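Local structure of glycosyl hydrolase family 2, TIM barrel domain protein (Faecalibacterium prausnitzii A2-165, 6ED2) at residues L412-K417 against Y452-L456; P469-T473 against G485-A489. The protein is a gut-bacterial beta-glucuronidase of glycosyl hydrolase family 2 that probably cleaves glucuronic acid from beta-glucuronide conjugates. One frame throughout, in Å; residues are numbered along the deposited sequence.

Both contacts belong to the TIM-barrel domain, and they follow one another along the chain. Contact 1 pairs helices 409-427 and 449-463, which come just before and after barrel strand 433-440. Contact 2 joins the next barrel strand, 470-474, to the connection leading into strand 492-495. Their centres lie about 14 Å apart, and helix 449-463 links them: from this helix Tyr452 and Leu456 turn to contact 1, whereas Phe453 meets Tyr472 of contact 2 edge-to-face, its CE1 3.6 Å from Tyr472 CZ. Phe488 lies against the same helix at Phe453 and Lys454. The two contacts thus join the outer helices to each other, to the barrel strands and to the connection after strand 470-474.

Contact 1: residues L412-K417 against Y452-L456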
ATOM      1  N   LEU A 412     -44.606  -4.122  -4.995  1.00 30.70           N
ATOM      2  CA  LEU A 412     -43.305  -4.774  -4.918  1.00 30.37           C
ATOM      3  C   LEU A 412     -43.405  -6.242  -5.314  1.00 33.03           C
ATOM      4  O   LEU A 412     -42.609  -6.735  -6.125  1.00 32.95           O
ATOM      5  CB  LEU A 412     -42.729  -4.629  -3.511  1.00 29.28           C
ATOM      6  CG  LEU A 412     -41.368  -5.289  -3.298  1.00 28.63           C
ATOM      7  CD1 LEU A 412     -40.299  -4.606  -4.164  1.00 27.58           C
ATOM      8  CD2 LEU A 412     -41.000  -5.210  -1.821  1.00 29.06           C
ATOM      9  N   LEU A 413     -44.391  -6.953  -4.764  1.00 31.23           N
ATOM     10  CA  LEU A 413     -44.528  -8.373  -5.069  1.00 32.58           C
ATOM     11  C   LEU A 413     -44.734  -8.600  -6.563  1.00 33.69           C
ATOM     12  O   LEU A 413     -44.196  -9.559  -7.132  1.00 29.41           O
ATOM     13  CB  LEU A 413     -45.683  -8.961  -4.267  1.00 28.23           C
ATOM     14  CG  LEU A 413     -45.970 -10.446  -4.452  1.00 34.03           C
ATOM     15  CD1 LEU A 413     -44.793 -11.307  -3.981  1.00 25.54           C
ATOM     16  CD2 LEU A 413     -47.244 -10.800  -3.692  1.00 32.03           C
ATOM     17  N   LYS A 414     -45.500  -7.718  -7.216  1.00 32.54           N
ATOM     18  CA  LYS A 414     -45.713  -7.834  -8.658  1.00 34.96           C
ATOM     19  C   LYS A 414     -44.389  -7.788  -9.421  1.00 33.33           C
ATOM     20  O   LYS A 414     -44.131  -8.629 -10.291  1.00 37.31           O
ATOM     21  CB  LYS A 414     -46.658  -6.727  -9.133  1.00 37.38           C
ATOM     22  CG  LYS A 414     -47.165  -6.888 -10.566  1.00 44.31           C
ATOM     23  CD  LYS A 414     -48.310  -5.911 -10.869  1.00 55.37           C
ATOM     24  CE  LYS A 414     -48.801  -6.020 -12.316  1.00 58.64           C
ATOM     25  NZ  LYS A 414     -47.855  -5.362 -13.267  1.00 65.93           N
ATOM     26  N   ASN A 415     -43.531  -6.810  -9.101  1.00 28.27           N
ATOM     27  CA  ASN A 415     -42.217  -6.726  -9.740  1.00 32.68           C
ATOM     28  C   ASN A 415     -41.341  -7.913  -9.366  1.00 30.78           C
ATOM     29  O   ASN A 415     -40.574  -8.413 -10.198  1.00 33.26           O
ATOM     30  CB  ASN A 415     -41.539  -5.404  -9.367  1.00 30.87           C
ATOM     31  CG  ASN A 415     -42.243  -4.203  -9.987  1.00 36.06           C
ATOM     32  OD1 ASN A 415     -42.923  -4.335 -11.000  1.00 41.20           O
ATOM     33  ND2 ASN A 415     -42.103  -3.035  -9.368  1.00 35.69           N
ATOM     34  N   HIS A 416     -41.455  -8.392  -8.125  1.00 28.72           N
ATOM     35  CA  HIS A 416     -40.672  -9.548  -7.702  1.00 29.38           C
ATOM     36  C   HIS A 416     -41.076 -10.797  -8.479  1.00 29.10           C
ATOM     37  O   HIS A 416     -40.220 -11.566  -8.933  1.00 25.69           O
ATOM     38  CB  HIS A 416     -40.846  -9.736  -6.194  1.00 29.95           C
ATOM     39  CG  HIS A 416     -39.826 -10.620  -5.554  1.00 27.76           C
ATOM     40  ND1 HIS A 416     -39.555 -10.573  -4.201  1.00 26.62           N
ATOM     41  CD2 HIS A 416     -39.035 -11.598  -6.062  1.00 29.33           C
ATOM     42  CE1 HIS A 416     -38.644 -11.485  -3.904  1.00 27.45           C
ATOM     43  NE2 HIS A 416     -38.307 -12.118  -5.015  1.00 27.91           N
ATOM     44  N   LYS A 417     -42.381 -10.992  -8.677  1.00 30.91           N
ATOM     45  CA  LYS A 417     -42.850 -12.135  -9.453  1.00 30.21           C
ATOM     46  C   LYS A 417     -42.352 -12.072 -10.893  1.00 29.36           C
ATOM     47  O   LYS A 417     -41.951 -13.093 -11.464  1.00 31.41           O
ATOM     48  CB  LYS A 417     -44.376 -12.188  -9.418  1.00 31.85           C
ATOM     49  CG  LYS A 417     -44.944 -12.765  -8.139  1.00 32.91           C
ATOM     50  CD  LYS A 417     -46.454 -12.547  -8.075  1.00 36.05           C
ATOM     51  CE  LYS A 417     -47.104 -13.505  -7.078  1.00 42.28           C
ATOM     52  NZ  LYS A 417     -48.568 -13.243  -6.888  1.00 43.36           N
ATOM     53  N   TYR A 452     -46.127 -12.672   1.924  1.00 33.08           N
ATOM     54  CA  TYR A 452     -45.239 -12.315   0.827  1.00 33.26           C
ATOM     55  C   TYR A 452     -44.498 -13.541   0.301  1.00 30.33           C
ATOM     56  O   TYR A 452     -44.479 -13.781  -0.909  1.00 28.72           O
ATOM     57  CB  TYR A 452     -44.256 -11.230   1.287  1.00 31.32           C
ATOM     58  CG  TYR A 452     -43.512 -10.587   0.157  1.00 30.34           C
ATOM     59  CD1 TYR A 452     -44.033  -9.478  -0.499  1.00 34.40           C
ATOM     60  CD2 TYR A 452     -42.295 -11.092  -0.274  1.00 30.91           C
ATOM     61  CE1 TYR A 452     -43.357  -8.884  -1.554  1.00 28.97           C
ATOM     62  CE2 TYR A 452     -41.605 -10.498  -1.330  1.00 34.95           C
ATOM     63  CZ  TYR A 452     -42.149  -9.400  -1.964  1.00 29.74           C
ATOM     64  OH  TYR A 452     -41.487  -8.822  -3.011  1.00 26.85           O
ATOM     65  N   PHE A 453     -43.921 -14.348   1.202  1.00 28.06           N
ATOM     66  CA  PHE A 453     -43.067 -15.461   0.781  1.00 29.57           C
ATOM     67  C   PHE A 453     -43.866 -16.566   0.098  1.00 31.38           C
ATOM     68  O   PHE A 453     -43.371 -17.193  -0.851  1.00 31.79           O
ATOM     69  CB  PHE A 453     -42.328 -16.063   1.983  1.00 25.69           C
ATOM     70  CG  PHE A 453     -41.103 -15.296   2.419  1.00 27.66           C
ATOM     71  CD1 PHE A 453     -39.975 -15.973   2.861  1.00 30.05           C
ATOM     72  CD2 PHE A 453     -41.085 -13.913   2.411  1.00 25.27           C
ATOM     73  CE1 PHE A 453     -38.854 -15.277   3.290  1.00 30.03           C
ATOM     74  CE2 PHE A 453     -39.974 -13.207   2.841  1.00 28.72           C
ATOM     75  CZ  PHE A 453     -38.859 -13.882   3.275  1.00 26.29           C
ATOM     76  N   LYS A 454     -45.074 -16.863   0.605  1.00 32.17           N
ATOM     77  CA  LYS A 454     -45.791 -18.058   0.154  1.00 33.04           C
ATOM     78  C   LYS A 454     -46.019 -18.049  -1.351  1.00 27.68           C
ATOM     79  O   LYS A 454     -45.608 -19.012  -2.020  1.00 33.89           O
ATOM     80  CB  LYS A 454     -47.115 -18.211   0.919  1.00 31.78           C
ATOM     81  CG  LYS A 454     -47.946 -19.442   0.515  1.00 32.11           C
ATOM     82  CD  LYS A 454     -49.177 -19.570   1.436  1.00 37.95           C
ATOM     83  CE  LYS A 454     -50.068 -20.755   1.069  1.00 33.99           C
ATOM     84  NZ  LYS A 454     -51.295 -20.200   0.425  1.00 46.40           N
ATOM     85  N   PRO A 455     -46.610 -17.013  -1.952  1.00 29.64           N
ATOM     86  CA  PRO A 455     -46.766 -17.041  -3.416  1.00 32.23           C
ATOM     87  C   PRO A 455     -45.443 -17.023  -4.165  1.00 30.07           C
ATOM     88  O   PRO A 455     -45.370 -17.595  -5.256  1.00 28.65           O
ATOM     89  CB  PRO A 455     -47.600 -15.786  -3.705  1.00 27.02           C
ATOM     90  CG  PRO A 455     -47.295 -14.870  -2.563  1.00 35.09           C
ATOM     91  CD  PRO A 455     -47.153 -15.764  -1.373  1.00 28.46           C
ATOM     92  N   LEU A 456     -44.382 -16.425  -3.605  1.00 30.42           N
ATOM     93  CA  LEU A 456     -43.101 -16.397  -4.314  1.00 30.01           C
ATOM     94  C   LEU A 456     -42.499 -17.782  -4.419  1.00 28.93           C
ATOM     95  O   LEU A 456     -42.039 -18.196  -5.490  1.00 30.25           O
ATOM     96  CB  LEU A 456     -42.118 -15.476  -3.614  1.00 30.25           C
ATOM     97  CG  LEU A 456     -42.144 -14.044  -4.108  1.00 39.21           C
ATOM     98  CD1 LEU A 456     -41.233 -13.257  -3.210  1.00 41.30           C
ATOM     99  CD2 LEU A 456     -41.715 -13.939  -5.561  1.00 34.18           C
TER
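Leu413 stands across from Tyr452 and Lys417 across from Leu456 where two helix segments run nearly parallel, their axes 10.9 Å apart at a crossing angle of -26°. These are neighbouring outer helices of the TIM barrel, 409-427 and 449-463, joined through strand 433-440. Tyr452 reaches across the groove, its ring directed at the other helix because CG lies anti to the backbone N (chi1 -167°). Its hydroxyl ends at the edge of the imidazole of His416, in the plane of that ring, where His416 ND1 and Tyr452 OH make a hydrogen bond of 2.9 Å; either atom could be the donor. The two rings meet rim to rim, neither lying over the other. A weak hydrogen bond between the other ring nitrogen, His416 NE2, and Leu438 O of strand 433-440 gives both nitrogens a partner, which probably limits rotation of the ring.

Leucines fill the space around this polar pair. Leu413 CD1 sits over one face of the tyrosine in a CH-pi contact, 3.9 Å from the Tyr452 ring centroid, and also touches Leu456 CG. Leu456 in turn lays CD1 over a face of the imidazole, only 3.4 Å from the His416 ring centroid, which is tight packing. Leu412 comes in near the end of the phenol, with CG 3.5 Å from Tyr452 OH. Toward the partly exposed margin, Pro455, at the kink of its helix, receives Leu413 CD2 on its CG, while the extended chain of Lys417 crosses it with CE 4.1 Å from Pro455 CB.

Contact 2: residues P469-T473 against G485-A489; sequences PRTYT and GQRFA
Tyr472 extends from barrel strand 470-474 to the short 3-10 turn at 486-488, part of the connection that leads to the next parallel strand of the TIM barrel. CG occupies the position between the backbone N and the carbonyl carbon (chi1 80°), and the ring reaches the turn with its hydroxyl end. Tyr472 OH lies 3.2 Å from Gly485 C and close to Gln486 N, but the angle there is too poor for a hydrogen bond; the hydroxyl finds one just beyond the two segments. Gly485 O stands obliquely to the ring, 3.5 Å from Tyr472 CE2. Nearer the strand, Ala489 points its methyl at the backbone, with CB 4.3 Å from Thr471 CA, and also meets the ring at Tyr472 CD2. Arg470 NH2 lies 4.3 Å from Phe488 O, which is oblique to the guanidinium.

The turn holds its shape through Phe488 N to Gly485 O and Ala489 N to Gln486 O bonds, while Ser483 OG pairs with the amides of Gly485 and Gln486. With an alanine in place of Tyr472, Ala489 CB and the Gly485 peptide would probably lose their packing partner, leaving a gap.

Farther out, Arg529 bonds Gln486 OE1 and Ala489 O. Arg470 links the strand to helix 449-463 through NH1 to Phe457 O, and to the connection past the turn by a salt bridge from NH2 to Asp490 OD1.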
ATOM      1  N   PRO A 469     -34.032 -26.817  -5.916  1.00 24.85           N
ATOM      2  CA  PRO A 469     -34.310 -26.307  -4.560  1.00 27.49           C
ATOM      3  C   PRO A 469     -34.338 -24.786  -4.491  1.00 31.76           C
ATOM      4  O   PRO A 469     -33.648 -24.095  -5.251  1.00 30.99           O
ATOM      5  CB  PRO A 469     -33.158 -26.877  -3.723  1.00 27.66           C
ATOM      6  CG  PRO A 469     -32.098 -27.270  -4.723  1.00 29.93           C
ATOM      7  CD  PRO A 469     -32.838 -27.675  -5.962  1.00 28.38           C
ATOM      8  N   ARG A 470     -35.164 -24.265  -3.573  1.00 25.40           N
ATOM      9  CA  ARG A 470     -35.349 -22.828  -3.386  1.00 26.52           C
ATOM     10  C   ARG A 470     -34.836 -22.397  -2.018  1.00 31.74           C
ATOM     11  O   ARG A 470     -34.975 -23.132  -1.033  1.00 29.79           O
ATOM     12  CB  ARG A 470     -36.819 -22.420  -3.516  1.00 24.04           C
ATOM     13  CG  ARG A 470     -37.517 -22.921  -4.778  1.00 27.28           C
ATOM     14  CD  ARG A 470     -39.012 -23.127  -4.505  1.00 27.31           C
ATOM     15  NE  ARG A 470     -39.192 -24.166  -3.491  1.00 31.24           N
ATOM     16  CZ  ARG A 470     -40.340 -24.447  -2.884  1.00 29.50           C
ATOM     17  NH1 ARG A 470     -41.430 -23.759  -3.182  1.00 26.66           N
ATOM     18  NH2 ARG A 470     -40.392 -25.420  -1.983  1.00 30.65           N
ATOM     19  N   THR A 471     -34.246 -21.201  -1.962  1.00 26.25           N
ATOM     20  CA  THR A 471     -33.668 -20.669  -0.738  1.00 25.41           C
ATOM     21  C   THR A 471     -33.824 -19.155  -0.754  1.00 26.68           C
ATOM     22  O   THR A 471     -34.342 -18.571  -1.707  1.00 27.63           O
ATOM     23  CB  THR A 471     -32.184 -21.075  -0.581  1.00 27.80           C
ATOM     24  OG1 THR A 471     -31.759 -20.855   0.778  1.00 26.46           O
ATOM     25  CG2 THR A 471     -31.279 -20.254  -1.516  1.00 24.94           C
ATOM     26  N   TYR A 472     -33.387 -18.528   0.333  1.00 24.83           N
ATOM     27  CA  TYR A 472     -33.220 -17.083   0.425  1.00 24.32           C
ATOM     28  C   TYR A 472     -32.232 -16.871   1.552  1.00 27.98           C
ATOM     29  O   TYR A 472     -32.085 -17.733   2.413  1.00 25.04           O
ATOM     30  CB  TYR A 472     -34.534 -16.360   0.701  1.00 24.63           C
ATOM     31  CG  TYR A 472     -34.972 -16.397   2.156  1.00 29.11           C
ATOM     32  CD1 TYR A 472     -34.730 -15.314   3.013  1.00 28.08           C
ATOM     33  CD2 TYR A 472     -35.650 -17.508   2.674  1.00 24.72           C
ATOM     34  CE1 TYR A 472     -35.140 -15.340   4.343  1.00 27.15           C
ATOM     35  CE2 TYR A 472     -36.065 -17.545   4.003  1.00 25.24           C
ATOM     36  CZ  TYR A 472     -35.820 -16.461   4.829  1.00 31.30           C
ATOM     37  OH  TYR A 472     -36.242 -16.509   6.140  1.00 27.11           O
ATOM     38  N   THR A 473     -31.532 -15.742   1.549  1.00 25.95           N
ATOM     39  CA  THR A 473     -30.476 -15.599   2.539  1.00 27.37           C
ATOM     40  C   THR A 473     -30.999 -14.865   3.764  1.00 24.91           C
ATOM     41  O   THR A 473     -31.729 -13.875   3.654  1.00 25.64           O
ATOM     42  CB  THR A 473     -29.249 -14.889   1.962  1.00 28.09           C
ATOM     43  OG1 THR A 473     -29.589 -13.535   1.650  1.00 29.08           O
ATOM     44  CG2 THR A 473     -28.767 -15.609   0.706  1.00 23.83           C
ATOM     45  N   GLY A 485     -39.842 -16.533   7.794  1.00 31.27           N
ATOM     46  CA  GLY A 485     -39.673 -16.977   6.431  1.00 28.20           C
ATOM     47  C   GLY A 485     -38.924 -18.279   6.282  1.00 30.39           C
ATOM     48  O   GLY A 485     -39.069 -18.939   5.249  1.00 32.48           O
ATOM     49  N   GLN A 486     -38.127 -18.678   7.286  1.00 29.60           N
ATOM     50  CA  GLN A 486     -37.217 -19.800   7.055  1.00 28.67           C
ATOM     51  C   GLN A 486     -37.960 -21.075   6.686  1.00 29.20           C
ATOM     52  O   GLN A 486     -37.424 -21.903   5.933  1.00 32.03           O
ATOM     53  CB  GLN A 486     -36.317 -20.041   8.269  1.00 29.78           C
ATOM     54  CG  GLN A 486     -37.049 -20.403   9.549  1.00 30.01           C
ATOM     55  CD  GLN A 486     -37.287 -21.898   9.687  1.00 32.62           C
ATOM     56  OE1 GLN A 486     -36.689 -22.707   8.968  1.00 31.40           O
ATOM     57  NE2 GLN A 486     -38.187 -22.277  10.598  1.00 32.48           N
ATOM     58  N   ARG A 487     -39.194 -21.258   7.180  1.00 31.00           N
ATOM     59  CA  ARG A 487     -39.891 -22.524   6.933  1.00 31.13           C
ATOM     60  C   ARG A 487     -40.201 -22.745   5.453  1.00 30.63           C
ATOM     61  O   ARG A 487     -40.421 -23.893   5.048  1.00 31.09           O
ATOM     62  CB  ARG A 487     -41.180 -22.603   7.768  1.00 32.09           C
ATOM     63  CG  ARG A 487     -42.309 -21.668   7.356  1.00 25.87           C
ATOM     64  CD  ARG A 487     -43.608 -21.997   8.132  1.00 29.08           C
ATOM     65  NE  ARG A 487     -44.647 -20.967   7.980  1.00 30.90           N
ATOM     66  CZ  ARG A 487     -45.619 -21.028   7.065  1.00 29.16           C
ATOM     67  NH1 ARG A 487     -45.685 -22.061   6.233  1.00 24.16           N
ATOM     68  NH2 ARG A 487     -46.521 -20.065   6.980  1.00 26.40           N
ATOM     69  N   PHE A 488     -40.175 -21.685   4.626  1.00 30.64           N
ATOM     70  CA  PHE A 488     -40.451 -21.839   3.195  1.00 27.47           C
ATOM     71  C   PHE A 488     -39.264 -22.379   2.408  1.00 31.41           C
ATOM     72  O   PHE A 488     -39.456 -22.889   1.302  1.00 33.31           O
ATOM     73  CB  PHE A 488     -40.867 -20.509   2.586  1.00 28.44           C
ATOM     74  CG  PHE A 488     -42.157 -19.996   3.107  1.00 30.06           C
ATOM     75  CD1 PHE A 488     -43.355 -20.443   2.572  1.00 31.57           C
ATOM     76  CD2 PHE A 488     -42.180 -19.082   4.150  1.00 28.93           C
ATOM     77  CE1 PHE A 488     -44.558 -19.970   3.052  1.00 29.39           C
ATOM     78  CE2 PHE A 488     -43.376 -18.604   4.637  1.00 29.66           C
ATOM     79  CZ  PHE A 488     -44.571 -19.051   4.088  1.00 31.99           C
ATOM     80  N   ALA A 489     -38.053 -22.310   2.961  1.00 32.40           N
ATOM     81  CA  ALA A 489     -36.839 -22.636   2.216  1.00 30.98           C
ATOM     82  C   ALA A 489     -36.604 -24.142   2.158  1.00 31.02           C
ATOM     83  O   ALA A 489     -36.789 -24.848   3.152  1.00 35.23           O
ATOM     84  CB  ALA A 489     -35.637 -21.943   2.862  1.00 27.00           C
TER